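Long-range contacts in anthranilate-CoA ligase (Stigmatella aurantiaca, PDB 4WV3), which is an AMP-binding enzyme of the ANL superfamily, with a large N-terminal part and a smaller C-terminal domain: residues Ser164-Asn173 and Gly184-Tyr192; Cys319-Ile327 and Val366-Tyr377. All coordinates share one frame; numbering follows the deposited sequence.

Contact 1 (Ser164-Asn173 and Gly184-Tyr192); sequences SHREDICSLN and GIPHAHKDY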
loop_
_atom_site.group_PDB
_atom_site.type_symbol
_atom_site.label_atom_id
_atom_site.label_comp_id
_atom_site.label_asym_id
_atom_site.label_seq_id
_atom_site.Cartn_x
_atom_site.Cartn_y
_atom_site.Cartn_z
ATOM N N SER A 164 11.892 -3.149 24.565
ATOM C CA SER A 164 10.497 -3.113 24.151
ATOM C C SER A 164 9.865 -4.498 24.158
ATOM O O SER A 164 10.472 -5.475 23.714
ATOM C CB SER A 164 10.371 -2.493 22.757
ATOM O OG SER A 164 11.069 -3.261 21.792
ATOM N N HIS A 165 8.643 -4.575 24.673
ATOM C CA HIS A 165 7.854 -5.793 24.585
ATOM C C HIS A 165 7.540 -6.003 23.111
ATOM O O HIS A 165 7.436 -5.036 22.356
ATOM C CB HIS A 165 6.561 -5.634 25.384
ATOM C CG HIS A 165 5.865 -6.927 25.684
ATOM N ND1 HIS A 165 5.137 -7.618 24.741
ATOM C CD2 HIS A 165 5.775 -7.643 26.830
ATOM C CE1 HIS A 165 4.634 -8.710 25.290
ATOM N NE2 HIS A 165 5.007 -8.749 26.556
ATOM N N ARG A 166 7.393 -7.256 22.692
ATOM C CA ARG A 166 7.105 -7.532 21.289
ATOM C C ARG A 166 5.718 -7.028 20.893
ATOM O O ARG A 166 5.407 -6.903 19.709
ATOM C CB ARG A 166 7.253 -9.023 20.971
ATOM C CG ARG A 166 6.217 -9.923 21.619
ATOM C CD ARG A 166 6.282 -11.323 21.025
ATOM N NE ARG A 166 5.284 -12.221 21.599
ATOM C CZ ARG A 166 5.573 -13.279 22.351
ATOM N NH1 ARG A 166 6.837 -13.583 22.618
ATOM N NH2 ARG A 166 4.598 -14.039 22.830
ATOM N N GLU A 167 4.893 -6.726 21.891
ATOM C CA GLU A 167 3.546 -6.226 21.650
ATOM C C GLU A 167 3.468 -4.704 21.761
ATOM O O GLU A 167 2.411 -4.115 21.535
ATOM C CB GLU A 167 2.556 -6.880 22.612
ATOM C CG GLU A 167 2.528 -8.395 22.517
ATOM C CD GLU A 167 1.543 -9.023 23.480
ATOM O OE1 GLU A 167 0.710 -8.284 24.048
ATOM O OE2 GLU A 167 1.604 -10.256 23.670
ATOM N N ASP A 168 4.585 -4.072 22.109
ATOM C CA ASP A 168 4.643 -2.616 22.181
ATOM C C ASP A 168 4.568 -1.999 20.790
ATOM O O ASP A 168 5.102 -2.551 19.830
ATOM C CB ASP A 168 5.921 -2.152 22.883
ATOM C CG ASP A 168 5.823 -2.238 24.393
ATOM O OD1 ASP A 168 4.704 -2.089 24.930
ATOM O OD2 ASP A 168 6.868 -2.448 25.045
ATOM N N ILE A 169 3.907 -0.850 20.691
ATOM C CA ILE A 169 3.754 -0.151 19.422
ATOM C C ILE A 169 5.084 0.435 18.953
ATOM O O ILE A 169 5.803 1.059 19.734
ATOM C CB ILE A 169 2.715 0.982 19.531
ATOM C CG1 ILE A 169 1.399 0.448 20.104
ATOM C CG2 ILE A 169 2.490 1.642 18.178
ATOM C CD1 ILE A 169 0.771 -0.649 19.272
ATOM N N CYS A 170 5.407 0.233 17.678
ATOM C CA CYS A 170 6.637 0.779 17.111
ATOM C C CYS A 170 6.374 1.664 15.896
ATOM O O CYS A 170 7.268 2.372 15.432
ATOM C CB CYS A 170 7.615 -0.339 16.743
ATOM S SG CYS A 170 7.091 -1.393 15.375
ATOM N N SER A 171 5.149 1.626 15.382
ATOM C CA SER A 171 4.794 2.449 14.229
ATOM C C SER A 171 3.323 2.852 14.215
ATOM O O SER A 171 2.476 2.188 14.811
ATOM C CB SER A 171 5.155 1.739 12.921
ATOM O OG SER A 171 4.363 0.580 12.729
ATOM N N LEU A 172 3.035 3.951 13.524
ATOM C CA LEU A 172 1.674 4.452 13.390
ATOM C C LEU A 172 1.435 4.938 11.965
ATOM O O LEU A 172 2.023 5.930 11.529
ATOM C CB LEU A 172 1.424 5.585 14.387
ATOM C CG LEU A 172 0.057 6.268 14.331
ATOM C CD1 LEU A 172 -1.057 5.258 14.550
ATOM C CD2 LEU A 172 -0.022 7.386 15.359
ATOM N N ASN A 173 0.576 4.232 11.239
ATOM C CA ASN A 173 0.273 4.584 9.856
ATOM C C ASN A 173 -1.129 5.150 9.690
ATOM O O ASN A 173 -2.112 4.526 10.090
ATOM C CB ASN A 173 0.461 3.373 8.939
ATOM C CG ASN A 173 1.914 2.978 8.791
ATOM O OD1 ASN A 173 2.610 3.457 7.896
ATOM N ND2 ASN A 173 2.380 2.099 9.671
ATOM N N GLY A 184 -5.649 6.378 12.418
ATOM C CA GLY A 184 -4.322 5.978 12.849
ATOM C C GLY A 184 -4.268 4.492 13.149
ATOM O O GLY A 184 -5.058 3.983 13.944
ATOM N N ILE A 185 -3.337 3.795 12.509
ATOM C CA ILE A 185 -3.199 2.354 12.695
ATOM C C ILE A 185 -1.844 2.000 13.302
ATOM O O ILE A 185 -0.816 2.072 12.627
ATOM C CB ILE A 185 -3.396 1.600 11.369
ATOM C CG1 ILE A 185 -4.799 1.869 10.820
ATOM C CG2 ILE A 185 -3.166 0.105 11.561
ATOM C CD1 ILE A 185 -5.063 1.250 9.471
ATOM N N PRO A 186 -1.841 1.633 14.591
ATOM C CA PRO A 186 -0.622 1.254 15.310
ATOM C C PRO A 186 -0.285 -0.227 15.152
ATOM O O PRO A 186 -1.170 -1.079 15.247
ATOM C CB PRO A 186 -0.975 1.563 16.766
ATOM C CG PRO A 186 -2.447 1.344 16.837
ATOM C CD PRO A 186 -3.008 1.720 15.488
ATOM N N HIS A 187 0.988 -0.523 14.906
ATOM C CA HIS A 187 1.453 -1.903 14.827
ATOM C C HIS A 187 2.586 -2.159 15.815
ATOM O O HIS A 187 3.389 -1.271 16.101
ATOM C CB HIS A 187 1.900 -2.257 13.406
ATOM C CG HIS A 187 0.779 -2.677 12.508
ATOM N ND1 HIS A 187 0.153 -3.900 12.622
ATOM C CD2 HIS A 187 0.174 -2.040 11.478
ATOM C CE1 HIS A 187 -0.791 -3.997 11.704
ATOM N NE2 HIS A 187 -0.799 -2.881 10.995
ATOM N N ALA A 188 2.639 -3.380 16.332
ATOM C CA ALA A 188 3.649 -3.752 17.313
ATOM C C ALA A 188 4.919 -4.252 16.637
ATOM O O ALA A 188 4.927 -4.521 15.435
ATOM C CB ALA A 188 3.100 -4.805 18.261
ATOM N N HIS A 189 5.989 -4.371 17.418
ATOM C CA HIS A 189 7.266 -4.868 16.917
ATOM C C HIS A 189 7.120 -6.251 16.292
ATOM O O HIS A 189 7.752 -6.549 15.281
ATOM C CB HIS A 189 8.304 -4.921 18.041
ATOM C CG HIS A 189 8.703 -3.577 18.569
ATOM N ND1 HIS A 189 9.824 -2.908 18.129
ATOM C CD2 HIS A 189 8.134 -2.781 19.505
ATOM C CE1 HIS A 189 9.928 -1.757 18.770
ATOM N NE2 HIS A 189 8.914 -1.655 19.609
ATOM N N LYS A 190 6.277 -7.084 16.895
ATOM C CA LYS A 190 6.097 -8.465 16.455
ATOM C C LYS A 190 5.549 -8.577 15.035
ATOM O O LYS A 190 5.819 -9.551 14.336
ATOM C CB LYS A 190 5.181 -9.223 17.421
ATOM C CG LYS A 190 3.765 -8.674 17.505
ATOM C CD LYS A 190 2.858 -9.600 18.298
ATOM C CE LYS A 190 1.470 -9.000 18.471
ATOM N NZ LYS A 190 0.815 -8.704 17.166
ATOM N N ASP A 191 4.784 -7.576 14.613
ATOM C CA ASP A 191 4.105 -7.621 13.322
ATOM C C ASP A 191 5.073 -7.625 12.144
ATOM O O ASP A 191 4.760 -8.151 11.075
ATOM C CB ASP A 191 3.130 -6.450 13.198
ATOM C CG ASP A 191 2.056 -6.474 14.264
ATOM O OD1 ASP A 191 1.706 -7.581 14.727
ATOM O OD2 ASP A 191 1.563 -5.391 14.641
ATOM N N TYR A 192 6.251 -7.047 12.344
ATOM C CA TYR A 192 7.225 -6.912 11.262
ATOM C C TYR A 192 7.911 -8.222 10.843
ATOM O O TYR A 192 7.905 -8.561 9.659
ATOM C CB TYR A 192 8.236 -5.798 11.570
ATOM C CG TYR A 192 7.645 -4.414 11.438
ATOM C CD1 TYR A 192 7.938 -3.618 10.340
ATOM C CD2 TYR A 192 6.776 -3.912 12.400
ATOM C CE1 TYR A 192 7.396 -2.356 10.208
ATOM C CE2 TYR A 192 6.226 -2.651 12.275
ATOM C CZ TYR A 192 6.541 -1.877 11.176
ATOM O OH TYR A 192 6.000 -0.622 11.042
HETATM O O HOH W 1 8.421 0.703 21.195
HETATM O O HOH W 2 1.501 0.943 11.613
#
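Ser171 OG has two partners: Tyr192 OH at 2.6 Å and water 2. The water also donates to Ile185 O, which joins the serine to the second strand. With chi1 at 66°, between the backbone N and the carbonyl carbon, Ser171 OG is placed at the edge of the tyrosine ring, in its plane. The two strands form an antiparallel hairpin with a classic beta bulge. Cys170 and Ser171 both face His187, whose O accepts from Cys170 N at 3.0 Å and only weakly from Ser171 N at 3.5 Å. Cys170 CB sits over the centre of the His189 ring, 3.4 Å from its centroid, a CH-pi contact. Ser164 OG lies over the opposite face, toward the rim, and bonds to Tyr10 O. His189 NE2 shares water 1 with Ile169 O, while ND1 bonds to the backbone of Ala12. Cys170 SG approaches the Tyr192 ring obliquely, 3.5 Å from Tyr192 CE2. Ile169 CG2 and CD1 lie alongside Pro186 CB. Asp191 OD2 takes His187 ND1 and Ala188 N from opposite faces of its carboxylate. With His187 NE2 bonded to Thr320 O, the imidazole is held at both nitrogens. The hairpin flanks the Gly-, Ser- and Thr-rich loop characteristic of the family. Ile169 and Leu172 pack on Ile86 of strand 86-89, and His189 and Tyr192 pack on helix 71-83.

Contact 2 (Cys319-Ile327 and Val366-Tyr377); sequences CTENFHIFI and VLLRSETAALSY. With 3UK (5'-O-[(S)-[(2-aminobenzoyl)oxy](hydroxy)phosphoryl]adenosine), chain C.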
loop_
_atom_site.group_PDB
_atom_site.type_symbol
_atom_site.label_atom_id
_atom_site.label_comp_id
_atom_site.label_asym_id
_atom_site.label_seq_id
_atom_site.Cartn_x
_atom_site.Cartn_y
_atom_site.Cartn_z
ATOM N N CYS A 319 -4.013 -5.129 3.918
ATOM C CA CYS A 319 -4.541 -3.883 4.455
ATOM C C CYS A 319 -3.608 -3.372 5.539
ATOM O O CYS A 319 -2.807 -4.130 6.086
ATOM C CB CYS A 319 -5.959 -4.072 4.997
ATOM S SG CYS A 319 -6.097 -5.200 6.401
ATOM N N THR A 320 -3.708 -2.083 5.842
ATOM C CA THR A 320 -2.826 -1.466 6.822
ATOM C C THR A 320 -3.112 -1.998 8.226
ATOM O O THR A 320 -2.217 -2.069 9.068
ATOM C CB THR A 320 -2.941 0.070 6.786
ATOM O OG1 THR A 320 -2.803 0.525 5.434
ATOM C CG2 THR A 320 -1.862 0.716 7.644
ATOM N N GLU A 321 -4.360 -2.393 8.464
ATOM C CA GLU A 321 -4.749 -2.973 9.747
ATOM C C GLU A 321 -4.032 -4.298 10.003
ATOM O O GLU A 321 -3.781 -4.664 11.151
ATOM C CB GLU A 321 -6.266 -3.175 9.818
ATOM C CG GLU A 321 -7.079 -1.888 9.902
ATOM C CD GLU A 321 -7.326 -1.250 8.547
ATOM O OE1 GLU A 321 -6.769 -1.738 7.539
ATOM O OE2 GLU A 321 -8.082 -0.257 8.490
ATOM N N ASN A 322 -3.709 -5.011 8.929
ATOM C CA ASN A 322 -2.994 -6.279 9.026
ATOM C C ASN A 322 -1.526 -6.104 8.655
ATOM O O ASN A 322 -0.749 -7.059 8.668
ATOM C CB ASN A 322 -3.639 -7.324 8.113
ATOM C CG ASN A 322 -3.106 -8.722 8.358
ATOM O OD1 ASN A 322 -3.029 -9.176 9.499
ATOM N ND2 ASN A 322 -2.718 -9.405 7.287
ATOM N N PHE A 323 -1.151 -4.877 8.307
ATOM C CA PHE A 323 0.220 -4.587 7.904
ATOM C C PHE A 323 0.459 -4.968 6.447
ATOM O O PHE A 323 0.843 -4.129 5.632
ATOM C CB PHE A 323 1.211 -5.320 8.810
ATOM C CG PHE A 323 2.611 -4.777 8.742
ATOM C CD1 PHE A 323 2.948 -3.613 9.411
ATOM C CD2 PHE A 323 3.587 -5.432 8.009
ATOM C CE1 PHE A 323 4.234 -3.111 9.350
ATOM C CE2 PHE A 323 4.875 -4.935 7.945
ATOM C CZ PHE A 323 5.199 -3.772 8.616
ATOM N N HIS A 324 0.231 -6.237 6.122
ATOM C CA HIS A 324 0.425 -6.725 4.758
ATOM C C HIS A 324 -0.545 -7.815 4.296
ATOM O O HIS A 324 -1.587 -8.041 4.912
ATOM C CB HIS A 324 1.874 -7.186 4.591
ATOM C CG HIS A 324 2.469 -6.826 3.263
ATOM N ND1 HIS A 324 2.504 -7.701 2.200
ATOM C CD2 HIS A 324 3.041 -5.679 2.826
ATOM C CE1 HIS A 324 3.077 -7.112 1.166
ATOM N NE2 HIS A 324 3.413 -5.885 1.519
ATOM N N ILE A 325 -0.177 -8.484 3.208
ATOM C CA ILE A 325 -1.059 -9.406 2.495
ATOM C C ILE A 325 -1.502 -10.622 3.311
ATOM O O ILE A 325 -0.690 -11.264 3.978
ATOM C CB ILE A 325 -0.404 -9.871 1.172
ATOM C CG1 ILE A 325 -0.130 -8.666 0.269
ATOM C CG2 ILE A 325 -1.280 -10.884 0.458
ATOM C CD1 ILE A 325 0.417 -9.029 -1.093
ATOM N N PHE A 326 -2.797 -10.928 3.253
ATOM C CA PHE A 326 -3.358 -12.079 3.959
ATOM C C PHE A 326 -3.990 -13.108 3.015
ATOM O O PHE A 326 -4.240 -14.248 3.408
ATOM C CB PHE A 326 -4.355 -11.633 5.037
ATOM C CG PHE A 326 -5.398 -10.666 4.547
ATOM C CD1 PHE A 326 -6.645 -11.115 4.148
ATOM C CD2 PHE A 326 -5.134 -9.306 4.501
ATOM C CE1 PHE A 326 -7.605 -10.228 3.700
ATOM C CE2 PHE A 326 -6.090 -8.413 4.053
ATOM C CZ PHE A 326 -7.328 -8.876 3.653
ATOM N N ILE A 327 -4.255 -12.696 1.777
ATOM C CA ILE A 327 -4.670 -13.618 0.721
ATOM C C ILE A 327 -3.847 -13.320 -0.522
ATOM O O ILE A 327 -3.889 -12.204 -1.038
ATOM C CB ILE A 327 -6.153 -13.451 0.342
ATOM C CG1 ILE A 327 -7.038 -13.359 1.584
ATOM C CG2 ILE A 327 -6.603 -14.590 -0.563
ATOM C CD1 ILE A 327 -8.480 -13.018 1.271
ATOM N N VAL A 366 -15.569 -10.121 4.399
ATOM C CA VAL A 366 -14.301 -10.743 4.763
ATOM C C VAL A 366 -13.944 -10.544 6.232
ATOM O O VAL A 366 -13.823 -9.414 6.706
ATOM C CB VAL A 366 -13.145 -10.209 3.898
ATOM C CG1 VAL A 366 -11.811 -10.727 4.415
ATOM C CG2 VAL A 366 -13.349 -10.607 2.455
ATOM N N LEU A 367 -13.779 -11.652 6.946
ATOM C CA LEU A 367 -13.274 -11.617 8.312
ATOM C C LEU A 367 -11.909 -12.295 8.376
ATOM O O LEU A 367 -11.761 -13.459 8.003
ATOM C CB LEU A 367 -14.256 -12.283 9.277
ATOM C CG LEU A 367 -15.486 -11.452 9.650
ATOM C CD1 LEU A 367 -16.410 -12.231 10.571
ATOM C CD2 LEU A 367 -15.063 -10.141 10.296
ATOM N N LEU A 368 -10.913 -11.552 8.845
ATOM C CA LEU A 368 -9.542 -12.042 8.882
ATOM C C LEU A 368 -9.086 -12.362 10.302
ATOM O O LEU A 368 -9.278 -11.569 11.223
ATOM C CB LEU A 368 -8.599 -11.015 8.251
ATOM C CG LEU A 368 -7.099 -11.249 8.431
ATOM C CD1 LEU A 368 -6.668 -12.553 7.773
ATOM C CD2 LEU A 368 -6.309 -10.073 7.879
ATOM N N ARG A 369 -8.481 -13.534 10.466
ATOM C CA ARG A 369 -7.908 -13.932 11.744
ATOM C C ARG A 369 -6.388 -13.897 11.636
ATOM O O ARG A 369 -5.794 -14.664 10.879
ATOM C CB ARG A 369 -8.392 -15.329 12.125
ATOM C CG ARG A 369 -7.972 -15.795 13.505
ATOM C CD ARG A 369 -8.696 -17.078 13.869
ATOM N NE ARG A 369 -8.382 -17.531 15.220
ATOM C CZ ARG A 369 -9.017 -18.521 15.840
ATOM N NH1 ARG A 369 -10.007 -19.158 15.229
ATOM N NH2 ARG A 369 -8.666 -18.869 17.069
ATOM N N SER A 370 -5.763 -13.001 12.393
ATOM C CA SER A 370 -4.338 -12.736 12.238
ATOM C C SER A 370 -3.645 -12.377 13.547
ATOM O O SER A 370 -4.253 -11.799 14.447
ATOM C CB SER A 370 -4.133 -11.602 11.232
ATOM O OG SER A 370 -2.838 -11.039 11.349
ATOM N N GLU A 371 -2.363 -12.718 13.643
ATOM C CA GLU A 371 -1.549 -12.304 14.777
ATOM C C GLU A 371 -0.768 -11.038 14.440
ATOM O O GLU A 371 -0.031 -10.511 15.270
ATOM C CB GLU A 371 -0.591 -13.419 15.199
ATOM C CG GLU A 371 -1.269 -14.585 15.895
ATOM C CD GLU A 371 -0.279 -15.590 16.448
ATOM O OE1 GLU A 371 0.814 -15.743 15.859
ATOM O OE2 GLU A 371 -0.592 -16.226 17.476
ATOM N N THR A 372 -0.940 -10.557 13.213
ATOM C CA THR A 372 -0.257 -9.352 12.760
ATOM C C THR A 372 -1.223 -8.173 12.687
ATOM O O THR A 372 -0.829 -7.050 12.370
ATOM C CB THR A 372 0.394 -9.561 11.382
ATOM O OG1 THR A 372 -0.624 -9.717 10.386
ATOM C CG2 THR A 372 1.273 -10.797 11.398
ATOM N N ALA A 373 -2.491 -8.440 12.982
ATOM C CA ALA A 373 -3.518 -7.410 12.949
ATOM C C ALA A 373 -3.378 -6.465 14.135
ATOM O O ALA A 373 -2.978 -6.877 15.223
ATOM C CB ALA A 373 -4.901 -8.042 12.934
ATOM N N ALA A 374 -3.707 -5.195 13.918
ATOM C CA ALA A 374 -3.668 -4.207 14.987
ATOM C C ALA A 374 -4.725 -4.525 16.039
ATOM O O ALA A 374 -5.690 -5.240 15.768
ATOM C CB ALA A 374 -3.871 -2.809 14.428
ATOM N N LEU A 375 -4.538 -3.994 17.242
ATOM C CA LEU A 375 -5.458 -4.255 18.341
ATOM C C LEU A 375 -6.650 -3.303 18.288
ATOM O O LEU A 375 -7.774 -3.676 18.626
ATOM C CB LEU A 375 -4.727 -4.140 19.678
ATOM C CG LEU A 375 -4.989 -5.259 20.686
ATOM C CD1 LEU A 375 -5.090 -6.603 19.980
ATOM C CD2 LEU A 375 -3.884 -5.290 21.729
ATOM N N SER A 376 -6.388 -2.073 17.856
ATOM C CA SER A 376 -7.422 -1.063 17.675
ATOM C C SER A 376 -6.844 0.110 16.892
ATOM O O SER A 376 -5.637 0.174 16.665
ATOM C CB SER A 376 -7.952 -0.573 19.025
ATOM O OG SER A 376 -6.946 0.110 19.753
ATOM N N TYR A 377 -7.708 1.032 16.477
ATOM C CA TYR A 377 -7.251 2.251 15.820
ATOM C C TYR A 377 -6.701 3.222 16.854
ATOM O O TYR A 377 -6.863 3.018 18.057
ATOM C CB TYR A 377 -8.390 2.926 15.052
ATOM C CG TYR A 377 -8.844 2.183 13.819
ATOM C CD1 TYR A 377 -8.020 2.076 12.706
ATOM C CD2 TYR A 377 -10.104 1.602 13.760
ATOM C CE1 TYR A 377 -8.433 1.401 11.574
ATOM C CE2 TYR A 377 -10.526 0.925 12.631
ATOM C CZ TYR A 377 -9.687 0.828 11.541
ATOM O OH TYR A 377 -10.104 0.155 10.415
HETATM C C10 3UK C . -8.023 -3.128 -1.008
HETATM C C15 3UK C . -7.260 -4.947 -2.532
HETATM C C17 3UK C . -8.288 -6.344 -4.131
HETATM C C21 3UK C . -8.929 -3.886 -0.078
HETATM C C26 3UK C . -2.316 -3.014 1.233
HETATM C C28 3UK C . -1.162 -4.870 0.208
HETATM O O01 3UK C . -3.806 -1.411 0.215
HETATM C C02 3UK C . -3.474 -1.949 1.247
HETATM O O03 3UK C . -3.841 -1.376 2.496
HETATM P P04 3UK C . -4.901 -0.193 2.578
HETATM O O05 3UK C . -5.054 0.238 4.071
HETATM O O06 3UK C . -6.346 -0.638 2.039
HETATM C C07 3UK C . -6.717 -2.025 2.060
HETATM C C08 3UK C . -7.867 -2.217 1.114
HETATM O O09 3UK C . -7.404 -2.098 -0.249
HETATM N N11 3UK C . -7.029 -3.991 -1.559
HETATM C C12 3UK C . -5.704 -4.003 -1.222
HETATM N N13 3UK C . -5.083 -4.958 -1.968
HETATM C C14 3UK C . -6.025 -5.559 -2.788
HETATM N N16 3UK C . -8.366 -5.351 -3.207
HETATM N N18 3UK C . -7.151 -6.962 -4.420
HETATM C C19 3UK C . -6.013 -6.620 -3.796
HETATM N N20 3UK C . -4.799 -7.287 -4.112
HETATM O O22 3UK C . -10.255 -3.412 -0.212
HETATM C C23 3UK C . -8.421 -3.577 1.249
HETATM O O24 3UK C . -9.500 -3.586 2.204
HETATM O O25 3UK C . -4.395 0.999 1.784
HETATM C C27 3UK C . -2.209 -3.916 0.203
HETATM C C29 3UK C . -0.216 -4.900 1.287
HETATM C C30 3UK C . -0.324 -4.001 2.320
HETATM C C31 3UK C . -1.368 -3.044 2.315
HETATM N N32 3UK C . -1.484 -2.085 3.414
#
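Glu321 and Ala374 join the two backbones where 319-327 passes 366-377 without forming a strand pair: Ala374 N donates to Glu321 O at 2.8 Å, nearly in line with the carbonyl. Beside this bond, the Asn322 amide reaches across. Its OD1 accepts from Ser370 OG at 2.6 Å, in the carbonyl plane, and from Thr372 OG1 at 2.6 Å, 53° above that plane. On the other arm, Asn322 ND2 donates to His324 O. Three bonds therefore fix the rotation of this buried amide. Its CG stands anti to the backbone N (chi1 -169°), which carries the group toward the hydroxyls. Ser370 OG also accepts from Thr372 N, making an ST turn that sets the two hydroxyls side by side.

The Glu321 chain bends at chi2 and brings OE2 to the edge of the Tyr377 ring. Tyr377 OH donates to Glu321 OE2 at 2.8 Å on the anti side of the carboxylate, whose plane is 80° from the ring. Thr320 and Glu321 are the Thr-Glu pair of the A5 motif of the ANL superfamily, and here the loop lines the ligand pocket. Thr320 OG1 donates to O05 of 3UK at 2.6 Å, and Thr320 N bonds to the same oxygen. The His324 ring lies with one face over C29 of 3UK.

Further along, the contact becomes apolar. Leu368 CD2 lies over the Phe326 ring face, 3.5 Å from Phe326 CG and displaced toward the rim. The same methyl also touches Asn322 CG, so it fills the corner between amide and ring. Val366 CG1 meets Phe326 CE1 obliquely. Tyr346 touches Asn322, Phe326 and Leu368, and its hydroxyl bonds to Thr372 OG1.

From the N terminus, contact 1 comes first. It closes a short loop of ten residues at the tip of the hairpin of strands 169-175 and 183-188. Contact 2 opens only later and closes a longer excursion of 38 residues, which contains strands but no helix. The two are in series and neither nest nor cross. Contact 2 ties the loop between strands 313-318 and 325-328 of the large mixed sheet to strand 364-369 and the chain that follows it. The contacts touch directly. His187 NE2 probably bonds to Thr320 O, and Lys190 NZ to Glu371 O. Tyr192 and Phe323 meet edge-to-face, setting the hairpin beside the ligand-pocket loop.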